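Local coordinates for protein probable amino acid aminotransferase (Mycobacterium tuberculosis, PDB 6Q1S) that is probably a class IV aminotransferase, holding 4'-deoxy-4'-aminopyridoxal-5'-phosphate and 2-oxoglutaric acid in its model, at residues 225-229 and 230-234; 276-279 and 280-283. One frame throughout, in Å; residues are numbered along the deposited sequence.

In the fold
Both contacts are local, each made within one continuous run of chain, and they follow in series without nesting or crossing. Interaction 1 comes first: helix 218-229 ends and a tight turn at 230-232 leads into strand 233-236, which lies parallel to strand 204-207 and completes a beta-alpha-beta unit of the mixed sheet. After helix 241-245 and strands 249-254, 258-265 and 268-269, the chain enters helix 275-286, whose first two turns or so form interaction 2. The centres of the two contacts are about 12 Å apart, and Val226, Lys230 and Tyr232 of the first pack on Val278 and Leu282 of the second, joining the C-terminal helix to the unit's helix and turn.

Interaction 1 (225-229 and 230-234)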
loop_
_atom_site.group_PDB
_atom_site.type_symbol
_atom_site.label_atom_id
_atom_site.label_comp_id
_atom_site.label_asym_id
_atom_site.label_seq_id
_atom_site.Cartn_x
_atom_site.Cartn_y
_atom_site.Cartn_z
ATOM N N GLU B 225 6.355 29.628 -3.398
ATOM C CA GLU B 225 7.413 30.570 -3.053
ATOM C C GLU B 225 7.752 31.480 -4.230
ATOM O O GLU B 225 7.871 32.702 -4.073
ATOM C CB GLU B 225 8.656 29.821 -2.583
ATOM C CG GLU B 225 8.456 29.018 -1.311
ATOM C CD GLU B 225 9.750 28.392 -0.823
ATOM O OE1 GLU B 225 9.720 27.672 0.199
ATOM O OE2 GLU B 225 10.798 28.609 -1.473
ATOM N N VAL B 226 7.934 30.901 -5.418
ATOM C CA VAL B 226 8.324 31.713 -6.565
ATOM C C VAL B 226 7.162 32.581 -7.022
ATOM O O VAL B 226 7.356 33.729 -7.437
ATOM C CB VAL B 226 8.848 30.823 -7.709
ATOM C CG1 VAL B 226 10.319 30.472 -7.484
ATOM C CG2 VAL B 226 7.982 29.591 -7.901
ATOM N N ALA B 227 5.937 32.054 -6.946
ATOM C CA ALA B 227 4.776 32.816 -7.396
ATOM C C ALA B 227 4.479 33.980 -6.458
ATOM O O ALA B 227 4.127 35.077 -6.909
ATOM C CB ALA B 227 3.561 31.897 -7.516
ATOM N N ARG B 228 4.619 33.761 -5.150
ATOM C CA ARG B 228 4.393 34.833 -4.185
ATOM C C ARG B 228 5.420 35.947 -4.345
ATOM O O ARG B 228 5.091 37.130 -4.193
ATOM C CB ARG B 228 4.421 34.260 -2.769
ATOM C CG ARG B 228 3.095 33.656 -2.347
ATOM C CD ARG B 228 3.167 33.028 -0.969
ATOM N NE ARG B 228 1.902 32.386 -0.622
ATOM C CZ ARG B 228 1.797 31.270 0.090
ATOM N NH1 ARG B 228 2.884 30.658 0.537
ATOM N NH2 ARG B 228 0.601 30.761 0.354
ATOM N N ALA B 229 6.668 35.591 -4.654
ATOM C CA ALA B 229 7.710 36.587 -4.855
ATOM C C ALA B 229 7.539 37.363 -6.152
ATOM O O ALA B 229 8.204 38.389 -6.328
ATOM C CB ALA B 229 9.087 35.923 -4.828
ATOM N N LYS B 230 6.678 36.903 -7.057
ATOM C CA LYS B 230 6.426 37.592 -8.314
ATOM C C LYS B 230 5.095 38.329 -8.337
ATOM O O LYS B 230 4.768 38.952 -9.351
ATOM C CB LYS B 230 6.480 36.598 -9.477
ATOM C CG LYS B 230 7.877 36.117 -9.826
ATOM C CD LYS B 230 7.829 34.997 -10.855
ATOM C CE LYS B 230 6.838 35.294 -11.972
ATOM N NZ LYS B 230 7.282 36.410 -12.850
ATOM N N GLY B 231 4.331 38.297 -7.247
ATOM C CA GLY B 231 3.075 39.015 -7.172
ATOM C C GLY B 231 1.838 38.144 -7.134
ATOM O O GLY B 231 0.735 38.679 -6.966
ATOM N N TYR B 232 1.972 36.829 -7.292
ATOM C CA TYR B 232 0.811 35.951 -7.256
ATOM C C TYR B 232 0.381 35.695 -5.820
ATOM O O TYR B 232 1.211 35.459 -4.937
ATOM C CB TYR B 232 1.113 34.618 -7.946
ATOM C CG TYR B 232 1.407 34.727 -9.425
ATOM C CD1 TYR B 232 2.689 35.004 -9.882
ATOM C CD2 TYR B 232 0.399 34.549 -10.362
ATOM C CE1 TYR B 232 2.958 35.101 -11.235
ATOM C CE2 TYR B 232 0.657 34.646 -11.716
ATOM C CZ TYR B 232 1.937 34.923 -12.149
ATOM O OH TYR B 232 2.196 35.021 -13.497
ATOM N N ASP B 233 -0.929 35.732 -5.591
ATOM C CA ASP B 233 -1.490 35.393 -4.293
ATOM C C ASP B 233 -1.835 33.911 -4.270
ATOM O O ASP B 233 -2.501 33.406 -5.180
ATOM C CB ASP B 233 -2.732 36.234 -3.994
ATOM C CG ASP B 233 -2.432 37.719 -3.935
ATOM O OD1 ASP B 233 -3.140 38.498 -4.610
ATOM O OD2 ASP B 233 -1.472 38.108 -3.238
ATOM N N CYS B 234 -1.368 33.217 -3.237
ATOM C CA CYS B 234 -1.600 31.790 -3.084
ATOM C C CYS B 234 -2.173 31.515 -1.701
ATOM O O CYS B 234 -1.862 32.216 -0.734
ATOM C CB CYS B 234 -0.308 30.998 -3.300
ATOM S SG CYS B 234 0.621 31.524 -4.763
#
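The carbonyl oxygen of Ala227 takes two backbone bonds, from Tyr232 N at 2.8 Å and from Lys230 N at 3.1 Å. The donors arrive from opposite faces of the carbonyl plane, so this one oxygen ties down Lys230 and, past Gly231, Tyr232. Between them Gly231, at positive phi (111°), reverses the chain, and its N makes a weak bond to Arg228 O (3.4 Å). A CA-H...O contact from Arg228 CA to Tyr232 O, 3.3 Å, adds to the closure. Tyr232 lays its CB against the methyl of Ala227 (CB to CB 3.7 Å), while Ala227 O lies at the edge of its ring. Cys234 turns its SG back to the same methyl, which is thus covered by two residues of the departing chain. Further out, the Arg228 side chain, extended from CG to NE, runs past Cys234 CB and spans to the start of the strand. There its NH2 gives a nearly straight bond (177°) to Cys234 O at 3.1 Å; the oxygen lies in the guanidinium plane, whereas the donor stands above the carbonyl plane. Asp233 pairs through its backbone with Leu205. The Tyr232 and Gly231 amide bonds, with the glycine's positive phi, are a Schellman motif, to which the Arg228 bond and the Ala227 packing are added as helix 218-229 ends and turns into strand 233-236 of a beta-alpha-beta unit.

Interaction 2 (276-279 and 280-283); sequences AEVF and AELV
Phe279 and Val283 are joined twice, through the backbone and through their side chains. Val283 N donates to Phe279 O at 3.0 Å, and Leu282 N donates to Val278 O at 2.8 Å, the donor lying nearly in line with that C=O bond. These i to i+4 bonds satisfy two successive carbonyls. In the turn before, such pairs are too long to bond: Ala276 O is 3.8 Å from Ala280 N, and Glu277 O 3.9 Å from Glu281 N. Carbons lie against the acceptors: CB of Leu282 is 3.3 Å from Phe279 O, and its CG approaches Val278 O equally closely. CG2 of Val283 lies 3.3 Å from Phe279 O and meets the ring at a slant, 3.6 Å from CE2 of Phe279. A chi1 of -167° sets CG opposite the backbone N and carries the ring outward and forward to put CE2 there; the ring also stacks with Trp251. Nearby, Val278 CG2 rests against Leu282 CG. The extended Glu281 side chain runs back along the helix, bringing OE2 to 3.1 Å from Glu277 O; as both are acceptors, no direct hydrogen bond joins them, and the closeness probably costs some energy. Phe279, Leu282 and Val283, on the buried side, meet Leu223 of helix 218-229, while Phe279 and Val283 also pack on Ala259 of strand 258-265. This amphipathic helix, stretched in its first turn here and with good i to i+4 bonding only from Val278 and Phe279 onward, lies by its apolar side on a helix and a strand of the class IV aminotransferase fold.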
loop_
_atom_site.group_PDB
_atom_site.type_symbol
_atom_site.label_atom_id
_atom_site.label_comp_id
_atom_site.label_asym_id
_atom_site.label_seq_id
_atom_site.Cartn_x
_atom_site.Cartn_y
_atom_site.Cartn_z
ATOM N N ALA B 276 -1.793 29.705 -18.631
ATOM C CA ALA B 276 -1.278 28.350 -18.788
ATOM C C ALA B 276 0.135 28.334 -19.361
ATOM O O ALA B 276 0.917 27.432 -19.039
ATOM C CB ALA B 276 -2.221 27.528 -19.664
ATOM N N GLU B 277 0.490 29.310 -20.204
ATOM C CA GLU B 277 1.855 29.332 -20.724
ATOM C C GLU B 277 2.843 29.794 -19.662
ATOM O O GLU B 277 3.993 29.339 -19.653
ATOM C CB GLU B 277 1.968 30.218 -21.970
ATOM C CG GLU B 277 1.058 29.865 -23.148
ATOM C CD GLU B 277 -0.350 30.378 -22.981
ATOM O OE1 GLU B 277 -0.539 31.279 -22.145
ATOM O OE2 GLU B 277 -1.254 29.927 -23.718
ATOM N N VAL B 278 2.426 30.691 -18.769
ATOM C CA VAL B 278 3.337 31.143 -17.726
ATOM C C VAL B 278 3.422 30.108 -16.609
ATOM O O VAL B 278 4.442 30.020 -15.914
ATOM C CB VAL B 278 2.918 32.524 -17.186
ATOM C CG1 VAL B 278 1.626 32.431 -16.393
ATOM C CG2 VAL B 278 4.028 33.124 -16.333
ATOM N N PHE B 279 2.373 29.297 -16.431
ATOM C CA PHE B 279 2.345 28.358 -15.314
ATOM C C PHE B 279 3.475 27.345 -15.417
ATOM O O PHE B 279 4.126 27.027 -14.415
ATOM C CB PHE B 279 0.995 27.644 -15.250
ATOM C CG PHE B 279 0.767 26.900 -13.965
ATOM C CD1 PHE B 279 0.103 27.502 -12.911
ATOM C CD2 PHE B 279 1.229 25.604 -13.806
ATOM C CE1 PHE B 279 -0.104 26.824 -11.726
ATOM C CE2 PHE B 279 1.028 24.921 -12.623
ATOM C CZ PHE B 279 0.359 25.530 -11.583
ATOM N N ALA B 280 3.723 26.824 -16.621
ATOM C CA ALA B 280 4.818 25.878 -16.796
ATOM C C ALA B 280 6.153 26.537 -16.476
ATOM O O ALA B 280 7.032 25.916 -15.867
ATOM C CB ALA B 280 4.816 25.326 -18.220
ATOM N N GLU B 281 6.318 27.799 -16.877
ATOM C CA GLU B 281 7.521 28.539 -16.514
ATOM C C GLU B 281 7.607 28.759 -15.009
ATOM O O GLU B 281 8.706 28.750 -14.443
ATOM C CB GLU B 281 7.553 29.874 -17.254
ATOM C CG GLU B 281 7.481 29.735 -18.765
ATOM C CD GLU B 281 7.351 31.070 -19.467
ATOM O OE1 GLU B 281 8.393 31.703 -19.742
ATOM O OE2 GLU B 281 6.207 31.493 -19.737
ATOM N N LEU B 282 6.464 28.958 -14.346
ATOM C CA LEU B 282 6.467 29.112 -12.894
ATOM C C LEU B 282 6.930 27.833 -12.207
ATOM O O LEU B 282 7.628 27.883 -11.186
ATOM C CB LEU B 282 5.076 29.510 -12.403
ATOM C CG LEU B 282 4.571 30.900 -12.786
ATOM C CD1 LEU B 282 3.315 31.238 -11.999
ATOM C CD2 LEU B 282 5.651 31.940 -12.551
ATOM N N VAL B 283 6.541 26.677 -12.746
ATOM C CA VAL B 283 7.001 25.418 -12.176
ATOM C C VAL B 283 8.462 25.192 -12.538
ATOM O O VAL B 283 9.211 24.564 -11.777
ATOM C CB VAL B 283 6.105 24.256 -12.643
ATOM C CG1 VAL B 283 6.523 22.951 -11.977
ATOM C CG2 VAL B 283 4.646 24.562 -12.346
#